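PDB 4JPQ: uncharacterized protein from Bacteroides uniformis, which is of unknown function but, as a member of carbohydrate-binding family 9, probably binds a carbohydrate. Local coordinates for residues Ile32-Leu37 with Ser52-His57; Ala22-Leu27 with Leu63-Val68; Lys5-Lys10 with Gly215-Glu220. All blocks are in the same frame, centred on the assembly; numbering follows the deposited sequence.

In the fold
In the strand-rich fold of this putative carbohydrate-binding protein of family 9, contact 1 lies on the same side of the chain's centre as each of the other two. Contact 3 closes the longest span, pairing strand 6-11 near the N-terminus with the C-terminal strand 215-219. Contact 2, helix 23-29 against strand 61-70, lies within that span, and contact 1, strand 35-36 on strand 50-57, within contact 2 in turn. Strand 50-57 connects them, with 61-70 and 6-11 as its neighbours. Centres of contacts 1 and 2 are 8 Å apart, those of 1 and 3 are 11 Å; contacts 2 and 3, about 17 Å apart between centres, do not touch. Strands close to both chain ends are thus paired side by side.

Contact 1: Ile32-Leu37 with Ser52-His57; sequences IEFQPL and SFRIAH
A short antiparallel beta ladder, with Q35 and F53 as its hydrogen-bonded pair, lays strand 35-36 along the start of strand 50-57, and P36 and S52 follow as the non-hydrogen-bonded pair. Q35 N donates to F53 O at 2.7 Å, and F53 N returns a bond to Q35 O at 2.9 Å. On one face of the ladder the F53 ring swings under strand 35-36: its CG lies between the backbone N and the carbonyl carbon (chi1 75°), which brings Q35 CB over one ring face in a CH-pi contact, 4.0 Å from the F53 centroid. L37 CB adds an apolar touch at F53 CD1, while F183 stacks on the ring and W198 meets it edge-to-face. Ahead of the ladder, the extended side chain of R54 passes over the F34 ring. R54 CD stands 3.8 Å from the F34 centroid, and beyond it the guanidinium lies nearly flat against the ring rim, the two planes 23° apart, with F34 CZ over one guanidinium face. K67 makes a separate cation-pi contact with F34. The buried R54 charge is met by a salt bridge from NH1 to D28, and the same nitrogen binds the chain preceding F34. There R54 NH1 points to I32 O at 2.9 Å, the N-H nearly straight at 167° and the oxygen in the guanidinium plane.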
ATOM      1  N   ILE A  32      -3.936  12.001  12.775  1.00 52.00           N
ATOM      2  CA  ILE A  32      -2.963  11.550  11.770  1.00 56.52           C
ATOM      3  C   ILE A  32      -3.381  12.127  10.423  1.00 51.13           C
ATOM      4  O   ILE A  32      -4.404  11.740   9.902  1.00 51.13           O
ATOM      5  CB  ILE A  32      -2.861   9.999  11.720  1.00 58.93           C
ATOM      6  CG1 ILE A  32      -2.590   9.412  13.120  1.00 60.87           C
ATOM      7  CG2 ILE A  32      -1.775   9.561  10.744  1.00 65.49           C
ATOM      8  CD1 ILE A  32      -1.375   9.978  13.848  1.00 62.93           C
ATOM      9  N   GLU A  33      -2.572  13.030   9.867  1.00 60.57           N
ATOM     10  CA  GLU A  33      -2.921  13.764   8.634  1.00 68.16           C
ATOM     11  C   GLU A  33      -2.759  12.943   7.355  1.00 64.93           C
ATOM     12  O   GLU A  33      -1.917  12.046   7.288  1.00 60.65           O
ATOM     13  CB  GLU A  33      -2.029  15.016   8.471  1.00 86.41           C
ATOM     14  CG  GLU A  33      -2.770  16.252   7.986  1.00103.11           C
ATOM     15  CD  GLU A  33      -3.582  16.924   9.085  1.00103.20           C
ATOM     16  OE1 GLU A  33      -3.564  16.460  10.244  1.00 93.54           O
ATOM     17  OE2 GLU A  33      -4.241  17.939   8.790  1.00112.13           O
ATOM     18  N   PHE A  34      -3.535  13.306   6.331  1.00 69.84           N
ATOM     19  CA  PHE A  34      -3.445  12.671   5.003  1.00 59.26           C
ATOM     20  C   PHE A  34      -2.335  13.300   4.163  1.00 55.99           C
ATOM     21  O   PHE A  34      -2.041  14.482   4.290  1.00 60.27           O
ATOM     22  CB  PHE A  34      -4.773  12.730   4.234  1.00 60.27           C
ATOM     23  CG  PHE A  34      -5.830  11.834   4.799  1.00 57.97           C
ATOM     24  CD1 PHE A  34      -5.794  10.461   4.549  1.00 54.82           C
ATOM     25  CD2 PHE A  34      -6.851  12.345   5.594  1.00 61.49           C
ATOM     26  CE1 PHE A  34      -6.762   9.613   5.084  1.00 56.31           C
ATOM     27  CE2 PHE A  34      -7.821  11.502   6.133  1.00 68.93           C
ATOM     28  CZ  PHE A  34      -7.774  10.132   5.885  1.00 60.24           C
ATOM     29  N   GLN A  35      -1.741  12.476   3.309  1.00 56.68           N
ATOM     30  CA  GLN A  35      -0.661  12.837   2.395  1.00 58.18           C
ATOM     31  C   GLN A  35      -1.184  12.586   0.983  1.00 60.59           C
ATOM     32  O   GLN A  35      -1.792  11.534   0.748  1.00 56.38           O
ATOM     33  CB  GLN A  35       0.549  11.907   2.616  1.00 61.62           C
ATOM     34  CG  GLN A  35       0.996  11.723   4.064  1.00 60.20           C
ATOM     35  CD  GLN A  35       1.387  13.025   4.712  1.00 70.90           C
ATOM     36  OE1 GLN A  35       0.879  13.384   5.773  1.00 86.64           O
ATOM     37  NE2 GLN A  35       2.267  13.765   4.055  1.00 72.98           N
ATOM     38  N   PRO A  36      -0.950  13.520   0.040  1.00 64.26           N
ATOM     39  CA  PRO A  36      -1.418  13.253  -1.314  1.00 59.82           C
ATOM     40  C   PRO A  36      -0.531  12.215  -2.033  1.00 56.90           C
ATOM     41  O   PRO A  36       0.679  12.170  -1.805  1.00 58.27           O
ATOM     42  CB  PRO A  36      -1.341  14.631  -1.988  1.00 69.49           C
ATOM     43  CG  PRO A  36      -0.251  15.345  -1.273  1.00 73.16           C
ATOM     44  CD  PRO A  36      -0.166  14.768   0.113  1.00 71.98           C
ATOM     45  N   LEU A  37      -1.166  11.366  -2.845  1.00 58.70           N
ATOM     46  CA  LEU A  37      -0.505  10.361  -3.697  1.00 52.94           C
ATOM     47  C   LEU A  37      -0.934  10.782  -5.103  1.00 51.81           C
ATOM     48  O   LEU A  37      -1.959  10.332  -5.610  1.00 49.49           O
ATOM     49  CB  LEU A  37      -0.988   8.965  -3.308  1.00 53.16           C
ATOM     50  CG  LEU A  37      -0.240   7.725  -3.809  1.00 53.59           C
ATOM     51  CD1 LEU A  37      -0.819   6.482  -3.147  1.00 46.05           C
ATOM     52  CD2 LEU A  37      -0.262   7.577  -5.318  1.00 59.29           C
ATOM     53  N   SER A  52      -5.396   9.940  -1.671  1.00 48.14           N
ATOM     54  CA  SER A  52      -4.608  10.334  -0.514  1.00 48.23           C
ATOM     55  C   SER A  52      -4.450   9.123   0.411  1.00 47.82           C
ATOM     56  O   SER A  52      -5.205   8.143   0.314  1.00 48.78           O
ATOM     57  CB  SER A  52      -5.234  11.526   0.213  1.00 51.56           C
ATOM     58  OG  SER A  52      -6.461  11.182   0.817  1.00 66.65           O
ATOM     59  N   PHE A  53      -3.445   9.188   1.277  1.00 43.50           N
ATOM     60  CA  PHE A  53      -3.182   8.127   2.236  1.00 46.87           C
ATOM     61  C   PHE A  53      -2.618   8.673   3.547  1.00 50.58           C
ATOM     62  O   PHE A  53      -2.288   9.843   3.632  1.00 56.68           O
ATOM     63  CB  PHE A  53      -2.205   7.111   1.638  1.00 47.23           C
ATOM     64  CG  PHE A  53      -0.779   7.595   1.583  1.00 45.15           C
ATOM     65  CD1 PHE A  53      -0.375   8.489   0.606  1.00 46.73           C
ATOM     66  CD2 PHE A  53       0.160   7.152   2.519  1.00 47.75           C
ATOM     67  CE1 PHE A  53       0.940   8.943   0.554  1.00 54.73           C
ATOM     68  CE2 PHE A  53       1.473   7.595   2.474  1.00 49.53           C
ATOM     69  CZ  PHE A  53       1.866   8.493   1.489  1.00 56.22           C
ATOM     70  N   ARG A  54      -2.524   7.811   4.556  1.00 45.49           N
ATOM     71  CA  ARG A  54      -1.892   8.169   5.822  1.00 45.60           C
ATOM     72  C   ARG A  54      -1.408   6.925   6.526  1.00 47.09           C
ATOM     73  O   ARG A  54      -1.931   5.834   6.317  1.00 45.56           O
ATOM     74  CB  ARG A  54      -2.785   8.988   6.732  1.00 44.73           C
ATOM     75  CG  ARG A  54      -4.079   8.314   7.109  1.00 45.33           C
ATOM     76  CD  ARG A  54      -4.868   9.187   8.050  1.00 43.70           C
ATOM     77  NE  ARG A  54      -6.163   8.590   8.343  1.00 45.13           N
ATOM     78  CZ  ARG A  54      -7.104   9.143   9.115  1.00 56.28           C
ATOM     79  NH1 ARG A  54      -6.912  10.305   9.749  1.00 58.90           N
ATOM     80  NH2 ARG A  54      -8.255   8.501   9.298  1.00 56.71           N
ATOM     81  N   ILE A  55      -0.407   7.128   7.369  1.00 51.26           N
ATOM     82  CA  ILE A  55       0.291   6.046   8.000  1.00 46.48           C
ATOM     83  C   ILE A  55       0.679   6.355   9.451  1.00 45.06           C
ATOM     84  O   ILE A  55       1.006   7.490   9.795  1.00 49.09           O
ATOM     85  CB  ILE A  55       1.517   5.668   7.119  1.00 50.31           C
ATOM     86  CG1 ILE A  55       2.180   4.370   7.626  1.00 48.34           C
ATOM     87  CG2 ILE A  55       2.514   6.836   6.995  1.00 50.92           C
ATOM     88  CD1 ILE A  55       3.281   3.859   6.739  1.00 45.65           C
ATOM     89  N   ALA A  56       0.653   5.315  10.276  1.00 42.89           N
ATOM     90  CA  ALA A  56       1.043   5.389  11.692  1.00 47.25           C
ATOM     91  C   ALA A  56       1.473   4.006  12.157  1.00 43.22           C
ATOM     92  O   ALA A  56       1.457   3.070  11.349  1.00 43.55           O
ATOM     93  CB  ALA A  56      -0.115   5.878  12.517  1.00 49.69           C
ATOM     94  N   HIS A  57       1.864   3.869  13.422  1.00 45.90           N
ATOM     95  CA  HIS A  57       2.259   2.559  13.944  1.00 48.28           C
ATOM     96  C   HIS A  57       1.958   2.359  15.409  1.00 47.71           C
ATOM     97  O   HIS A  57       1.894   3.314  16.173  1.00 52.05           O
ATOM     98  CB  HIS A  57       3.749   2.280  13.673  1.00 54.16           C
ATOM     99  CG  HIS A  57       4.697   3.071  14.524  1.00 64.07           C
ATOM    100  ND1 HIS A  57       5.436   2.502  15.540  1.00 68.83           N
ATOM    101  CD2 HIS A  57       5.039   4.382  14.502  1.00 67.93           C
ATOM    102  CE1 HIS A  57       6.199   3.425  16.098  1.00 77.65           C
ATOM    103  NE2 HIS A  57       5.972   4.576  15.490  1.00 76.77           N
TER

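Contact 2: Ala22-Leu27 with Leu63-Val68; sequences AVPSLL and LLHYKV
Across the face of strand 61-70, helix 23-29 sets P24 and L27 on H65, while V23 and L26 reach L63, two residues earlier on that strand. The helix runs almost square across the strand, with segment axes 9.3 Å apart and directions 101° apart. Among aliphatic groups, L63 CD1 meets L26 CD2 at 4.0 Å and L27 CD2 at 4.3 Å, and V23 CG1 approaches L63 CB. L27 CD1 lies 3.8 Å from H65 CB, the two side chains running alongside each other, antiparallel. The single ring contact is a CH-pi interaction: P24 CG sits over one face of the imidazole, 4.1 Å from the H65 centroid and offset toward the rim. With CG anti to the backbone N (chi1 -179°), H65 carries its ring out beneath the proline. No hydrogen bond crosses between helix and strand; the polar atoms of H65 look elsewhere, NE2 to E156 OE1 and ND1 to R54 NE. A leucine here would probably leave R54 NE and E156 OE1 without the imidazole nitrogens they bond, and take away the flat ring under P24. The helix is therefore held to these residues by apolar packing, while the imidazole beneath it links a carboxylate and a guanidinium.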
ATOM      1  N   ALA A  22     -11.966  -0.479  12.355  1.00 57.61           N
ATOM      2  CA  ALA A  22     -11.725   0.497  13.420  1.00 58.16           C
ATOM      3  C   ALA A  22     -10.588   1.490  13.180  1.00 53.96           C
ATOM      4  O   ALA A  22     -10.513   2.488  13.889  1.00 57.04           O
ATOM      5  CB  ALA A  22     -11.459  -0.235  14.729  1.00 61.58           C
ATOM      6  N   VAL A  23      -9.729   1.250  12.194  1.00 48.56           N
ATOM      7  CA  VAL A  23      -8.547   2.108  11.985  1.00 49.19           C
ATOM      8  C   VAL A  23      -8.824   3.583  11.641  1.00 52.01           C
ATOM      9  O   VAL A  23      -8.130   4.451  12.153  1.00 56.97           O
ATOM     10  CB  VAL A  23      -7.552   1.463  10.984  1.00 44.10           C
ATOM     11  CG1 VAL A  23      -6.422   2.394  10.565  1.00 46.60           C
ATOM     12  CG2 VAL A  23      -6.966   0.197  11.586  1.00 45.78           C
ATOM     13  N   PRO A  24      -9.801   3.871  10.765  1.00 53.19           N
ATOM     14  CA  PRO A  24     -10.044   5.286  10.420  1.00 52.74           C
ATOM     15  C   PRO A  24     -10.386   6.152  11.624  1.00 51.07           C
ATOM     16  O   PRO A  24      -9.909   7.295  11.721  1.00 70.67           O
ATOM     17  CB  PRO A  24     -11.200   5.203   9.423  1.00 52.38           C
ATOM     18  CG  PRO A  24     -10.956   3.903   8.737  1.00 49.38           C
ATOM     19  CD  PRO A  24     -10.522   2.976   9.845  1.00 52.50           C
ATOM     20  N   SER A  25     -11.200   5.603  12.514  1.00 47.25           N
ATOM     21  CA  SER A  25     -11.556   6.270  13.770  1.00 49.80           C
ATOM     22  C   SER A  25     -10.334   6.455  14.674  1.00 51.97           C
ATOM     23  O   SER A  25     -10.118   7.528  15.221  1.00 52.24           O
ATOM     24  CB  SER A  25     -12.583   5.434  14.512  1.00 48.55           C
ATOM     25  OG  SER A  25     -12.796   5.936  15.807  1.00 59.68           O
ATOM     26  N   LEU A  26      -9.531   5.407  14.798  1.00 55.84           N
ATOM     27  CA  LEU A  26      -8.303   5.456  15.597  1.00 54.37           C
ATOM     28  C   LEU A  26      -7.377   6.569  15.121  1.00 55.10           C
ATOM     29  O   LEU A  26      -6.858   7.342  15.934  1.00 57.92           O
ATOM     30  CB  LEU A  26      -7.561   4.119  15.519  1.00 50.68           C
ATOM     31  CG  LEU A  26      -6.315   3.935  16.372  1.00 57.50           C
ATOM     32  CD1 LEU A  26      -6.656   4.072  17.840  1.00 66.13           C
ATOM     33  CD2 LEU A  26      -5.701   2.576  16.113  1.00 61.06           C
ATOM     34  N   LEU A  27      -7.204   6.651  13.804  1.00 51.13           N
ATOM     35  CA  LEU A  27      -6.332   7.640  13.191  1.00 50.01           C
ATOM     36  C   LEU A  27      -6.866   9.062  13.321  1.00 53.43           C
ATOM     37  O   LEU A  27      -6.074   9.984  13.586  1.00 52.78           O
ATOM     38  CB  LEU A  27      -6.023   7.259  11.749  1.00 48.53           C
ATOM     39  CG  LEU A  27      -5.265   5.920  11.591  1.00 47.30           C
ATOM     40  CD1 LEU A  27      -5.118   5.604  10.121  1.00 42.40           C
ATOM     41  CD2 LEU A  27      -3.888   5.909  12.240  1.00 52.03           C
ATOM     42  N   LEU A  63      -0.038   0.813  10.309  1.00 51.99           N
ATOM     43  CA  LEU A  63      -1.418   1.116  10.001  1.00 43.91           C
ATOM     44  C   LEU A  63      -1.469   2.028   8.782  1.00 47.43           C
ATOM     45  O   LEU A  63      -0.936   3.139   8.830  1.00 47.76           O
ATOM     46  CB  LEU A  63      -2.046   1.844  11.188  1.00 46.47           C
ATOM     47  CG  LEU A  63      -1.951   1.176  12.555  1.00 50.82           C
ATOM     48  CD1 LEU A  63      -2.670   2.031  13.582  1.00 52.64           C
ATOM     49  CD2 LEU A  63      -2.531  -0.230  12.538  1.00 55.39           C
ATOM     50  N   LEU A  64      -2.116   1.566   7.706  1.00 47.00           N
ATOM     51  CA  LEU A  64      -2.298   2.332   6.458  1.00 43.45           C
ATOM     52  C   LEU A  64      -3.763   2.551   6.163  1.00 43.72           C
ATOM     53  O   LEU A  64      -4.550   1.621   6.313  1.00 45.33           O
ATOM     54  CB  LEU A  64      -1.772   1.568   5.254  1.00 46.15           C
ATOM     55  CG  LEU A  64      -0.301   1.398   5.033  1.00 52.68           C
ATOM     56  CD1 LEU A  64      -0.095   0.500   3.826  1.00 65.72           C
ATOM     57  CD2 LEU A  64       0.349   2.750   4.814  1.00 69.79           C
ATOM     58  N   HIS A  65      -4.090   3.753   5.681  1.00 38.00           N
ATOM     59  CA  HIS A  65      -5.434   4.138   5.320  1.00 42.76           C
ATOM     60  C   HIS A  65      -5.351   4.953   4.035  1.00 46.29           C
ATOM     61  O   HIS A  65      -4.723   5.999   4.030  1.00 46.37           O
ATOM     62  CB  HIS A  65      -6.078   4.939   6.462  1.00 47.93           C
ATOM     63  CG  HIS A  65      -7.491   5.358   6.195  1.00 50.51           C
ATOM     64  ND1 HIS A  65      -7.971   6.613   6.493  1.00 54.61           N
ATOM     65  CD2 HIS A  65      -8.513   4.700   5.607  1.00 53.57           C
ATOM     66  CE1 HIS A  65      -9.234   6.703   6.125  1.00 56.39           C
ATOM     67  NE2 HIS A  65      -9.589   5.554   5.589  1.00 53.07           N
ATOM     68  N   TYR A  66      -5.941   4.429   2.962  1.00 45.19           N
ATOM     69  CA  TYR A  66      -6.008   5.070   1.658  1.00 39.91           C
ATOM     70  C   TYR A  66      -7.422   5.545   1.399  1.00 44.05           C
ATOM     71  O   TYR A  66      -8.376   4.838   1.744  1.00 42.46           O
ATOM     72  CB  TYR A  66      -5.709   4.055   0.551  1.00 43.23           C
ATOM     73  CG  TYR A  66      -4.307   3.530   0.486  1.00 41.35           C
ATOM     74  CD1 TYR A  66      -3.937   2.389   1.204  1.00 41.98           C
ATOM     75  CD2 TYR A  66      -3.347   4.136  -0.342  1.00 36.07           C
ATOM     76  CE1 TYR A  66      -2.643   1.878   1.128  1.00 41.78           C
ATOM     77  CE2 TYR A  66      -2.052   3.632  -0.425  1.00 35.57           C
ATOM     78  CZ  TYR A  66      -1.707   2.504   0.307  1.00 40.32           C
ATOM     79  OH  TYR A  66      -0.439   1.996   0.246  1.00 51.53           O
ATOM     80  N   LYS A  67      -7.552   6.704   0.750  1.00 44.32           N
ATOM     81  CA  LYS A  67      -8.842   7.246   0.276  1.00 41.82           C
ATOM     82  C   LYS A  67      -8.691   7.478  -1.229  1.00 44.46           C
ATOM     83  O   LYS A  67      -7.708   8.068  -1.660  1.00 54.30           O
ATOM     84  CB  LYS A  67      -9.188   8.553   0.969  1.00 42.26           C
ATOM     85  CG  LYS A  67      -9.617   8.417   2.423  1.00 51.50           C
ATOM     86  CD  LYS A  67      -9.673   9.760   3.154  1.00 62.06           C
ATOM     87  CE  LYS A  67     -10.671  10.756   2.574  1.00 69.55           C
ATOM     88  NZ  LYS A  67     -10.750  11.966   3.440  1.00 75.81           N
ATOM     89  N   VAL A  68      -9.670   7.035  -2.014  1.00 43.26           N
ATOM     90  CA  VAL A  68      -9.656   7.151  -3.481  1.00 45.99           C
ATOM     91  C   VAL A  68     -10.981   7.677  -4.051  1.00 45.33           C
ATOM     92  O   VAL A  68     -12.039   7.375  -3.511  1.00 40.33           O
ATOM     93  CB  VAL A  68      -9.420   5.750  -4.092  1.00 50.09           C
ATOM     94  CG1 VAL A  68      -9.460   5.781  -5.614  1.00 51.49           C
ATOM     95  CG2 VAL A  68      -8.100   5.159  -3.606  1.00 47.17           C
TER

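Contact 3: Lys5-Lys10 with Gly215-Glu220; sequences KSLSVK and GTLSFE
V9 and F219 pair near the end of a parallel beta ladder that joins strand 6-11 to the C-terminal strand 215-219. Five backbone bonds stitch it: T216 N to K5 O, L7 N to T216 O, S218 N to L7 O, V9 N to S218 O and E220 N to V9 O. The L7 and V9 amides and carbonyls thus each straddle a residue opposite, in the usual parallel pattern. V9 shows the side-chain packing atom by atom. Its CB lies 3.8 Å from F219 CD2. From there CG1, anti to the backbone N (chi1 -176°), touches the same F219 CD2 at 3.7 Å, above the CD2-CE2 rim. The other branch, CG2, stands over the centre of the F219 ring, 4.2 Å above its plane, and comes within 4.4 Å of L217 CB. On this face L7 CB also meets L217 CD2 at 3.9 Å. At the chain end the charged atoms K10 NZ and E220 OE1 stay 5.2 Å apart, and OE1 instead accepts from the backbone N of K11. Strand 50-57 lies beyond strand 6-11, its I55 and H57 touching V9, and strand 178-186 borders 215-219, its M179 touching F219.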
ATOM      1  N   LYS A   5      11.056  11.770  -1.239  1.00 73.41           N
ATOM      2  CA  LYS A   5      10.285  12.413  -0.175  1.00 70.27           C
ATOM      3  C   LYS A   5      10.534  11.755   1.189  1.00 71.87           C
ATOM      4  O   LYS A   5      11.142  10.684   1.285  1.00 68.77           O
ATOM      5  CB  LYS A   5       8.780  12.385  -0.483  1.00 69.11           C
ATOM      6  CG  LYS A   5       8.339  13.266  -1.644  1.00 70.93           C
ATOM      7  CD  LYS A   5       6.822  13.203  -1.794  1.00 68.97           C
ATOM      8  CE  LYS A   5       6.300  14.081  -2.913  1.00 70.64           C
ATOM      9  NZ  LYS A   5       4.856  13.812  -3.156  1.00 69.10           N
ATOM     10  N   SER A   6      10.053  12.425   2.237  1.00 74.24           N
ATOM     11  CA  SER A   6      10.173  11.954   3.607  1.00 69.99           C
ATOM     12  C   SER A   6       8.837  12.058   4.363  1.00 68.55           C
ATOM     13  O   SER A   6       8.026  12.966   4.110  1.00 66.48           O
ATOM     14  CB  SER A   6      11.301  12.683   4.322  1.00 71.41           C
ATOM     15  OG  SER A   6      12.514  12.373   3.664  1.00 77.33           O
ATOM     16  N   LEU A   7       8.635  11.111   5.278  1.00 60.59           N
ATOM     17  CA  LEU A   7       7.454  11.025   6.123  1.00 61.54           C
ATOM     18  C   LEU A   7       7.759  10.664   7.552  1.00 66.18           C
ATOM     19  O   LEU A   7       8.612   9.807   7.799  1.00 68.92           O
ATOM     20  CB  LEU A   7       6.492   9.942   5.616  1.00 61.55           C
ATOM     21  CG  LEU A   7       5.187  10.376   4.976  1.00 62.42           C
ATOM     22  CD1 LEU A   7       4.402   9.125   4.613  1.00 55.71           C
ATOM     23  CD2 LEU A   7       4.376  11.280   5.911  1.00 71.80           C
ATOM     24  N   SER A   8       7.004  11.279   8.468  1.00 77.39           N
ATOM     25  CA  SER A   8       7.031  10.959   9.888  1.00 80.96           C
ATOM     26  C   SER A   8       5.821  10.057  10.119  1.00 70.85           C
ATOM     27  O   SER A   8       4.685  10.441   9.824  1.00 71.76           O
ATOM     28  CB  SER A   8       6.926  12.210  10.751  1.00 82.75           C
ATOM     29  OG  SER A   8       8.046  13.036  10.530  1.00 98.85           O
ATOM     30  N   VAL A   9       6.084   8.845  10.602  1.00 64.92           N
ATOM     31  CA  VAL A   9       5.057   7.879  10.925  1.00 61.20           C
ATOM     32  C   VAL A   9       4.875   8.017  12.436  1.00 60.90           C
ATOM     33  O   VAL A   9       5.686   7.495  13.209  1.00 57.60           O
ATOM     34  CB  VAL A   9       5.473   6.458  10.505  1.00 61.50           C
ATOM     35  CG1 VAL A   9       4.338   5.475  10.754  1.00 66.68           C
ATOM     36  CG2 VAL A   9       5.866   6.441   9.036  1.00 62.25           C
ATOM     37  N   LYS A  10       3.830   8.745  12.843  1.00 59.62           N
ATOM     38  CA  LYS A  10       3.534   8.983  14.268  1.00 58.93           C
ATOM     39  C   LYS A  10       3.116   7.688  14.965  1.00 57.27           C
ATOM     40  O   LYS A  10       2.518   6.813  14.330  1.00 57.58           O
ATOM     41  CB  LYS A  10       2.427  10.040  14.442  1.00 62.08           C
ATOM     42  CG  LYS A  10       2.794  11.474  14.059  1.00 71.54           C
ATOM     43  CD  LYS A  10       3.655  12.149  15.127  1.00 97.18           C
ATOM     44  CE  LYS A  10       3.894  13.629  14.858  1.00103.87           C
ATOM     45  NZ  LYS A  10       4.824  13.856  13.717  1.00108.48           N
ATOM     46  N   GLY A 215      11.007   6.608  -0.972  1.00 60.81           N
ATOM     47  CA  GLY A 215      11.121   7.725  -0.042  1.00 61.54           C
ATOM     48  C   GLY A 215      11.534   7.159   1.295  1.00 60.45           C
ATOM     49  O   GLY A 215      11.733   5.944   1.419  1.00 53.28           O
ATOM     50  N   THR A 216      11.645   8.048   2.282  1.00 63.74           N
ATOM     51  CA  THR A 216      12.075   7.702   3.636  1.00 66.79           C
ATOM     52  C   THR A 216      10.891   7.738   4.603  1.00 64.77           C
ATOM     53  O   THR A 216      10.048   8.637   4.536  1.00 64.97           O
ATOM     54  CB  THR A 216      13.187   8.654   4.106  1.00 71.37           C
ATOM     55  OG1 THR A 216      14.269   8.592   3.166  1.00 76.91           O
ATOM     56  CG2 THR A 216      13.701   8.273   5.505  1.00 72.14           C
ATOM     57  N   LEU A 217      10.849   6.751   5.497  1.00 65.54           N
ATOM     58  CA  LEU A 217       9.786   6.597   6.488  1.00 61.45           C
ATOM     59  C   LEU A 217      10.410   6.558   7.873  1.00 68.09           C
ATOM     60  O   LEU A 217      11.032   5.559   8.242  1.00 70.04           O
ATOM     61  CB  LEU A 217       9.009   5.312   6.211  1.00 55.30           C
ATOM     62  CG  LEU A 217       8.388   5.187   4.815  1.00 55.93           C
ATOM     63  CD1 LEU A 217       7.720   3.826   4.676  1.00 65.12           C
ATOM     64  CD2 LEU A 217       7.389   6.292   4.515  1.00 53.25           C
ATOM     65  N   SER A 218      10.257   7.659   8.616  1.00 73.64           N
ATOM     66  CA  SER A 218      10.802   7.810   9.969  1.00 74.06           C
ATOM     67  C   SER A 218       9.726   7.480  11.015  1.00 67.58           C
ATOM     68  O   SER A 218       8.833   8.285  11.285  1.00 64.34           O
ATOM     69  CB  SER A 218      11.350   9.227  10.170  1.00 73.22           C
ATOM     70  OG  SER A 218      12.323   9.510   9.181  1.00 71.87           O
ATOM     71  N   PHE A 219       9.831   6.286  11.589  1.00 67.58           N
ATOM     72  CA  PHE A 219       8.928   5.833  12.636  1.00 70.63           C
ATOM     73  C   PHE A 219       9.330   6.492  13.961  1.00 76.79           C
ATOM     74  O   PHE A 219      10.500   6.419  14.362  1.00 80.54           O
ATOM     75  CB  PHE A 219       8.943   4.304  12.755  1.00 71.63           C
ATOM     76  CG  PHE A 219       8.383   3.594  11.545  1.00 66.11           C
ATOM     77  CD1 PHE A 219       9.173   3.345  10.422  1.00 68.43           C
ATOM     78  CD2 PHE A 219       7.066   3.168  11.524  1.00 61.84           C
ATOM     79  CE1 PHE A 219       8.658   2.686   9.312  1.00 61.15           C
ATOM     80  CE2 PHE A 219       6.543   2.516  10.413  1.00 59.99           C
ATOM     81  CZ  PHE A 219       7.341   2.275   9.307  1.00 61.95           C
ATOM     82  N   GLU A 220       8.356   7.149  14.603  1.00 73.94           N
ATOM     83  CA  GLU A 220       8.520   7.814  15.901  1.00 79.24           C
ATOM     84  C   GLU A 220       8.822   6.759  16.975  1.00 82.52           C
ATOM     85  O   GLU A 220       8.340   5.621  16.898  1.00 79.23           O
ATOM     86  CB  GLU A 220       7.237   8.596  16.263  1.00 88.26           C
ATOM     87  CG  GLU A 220       7.270   9.408  17.563  1.00107.25           C
ATOM     88  CD  GLU A 220       5.892   9.870  18.050  1.00107.61           C
ATOM     89  OE1 GLU A 220       4.963  10.054  17.236  1.00 93.95           O
ATOM     90  OE2 GLU A 220       5.743  10.062  19.276  1.00107.26           O
ATOM     91  OXT GLU A 220       9.557   7.022  17.935  1.00 80.03           O
TER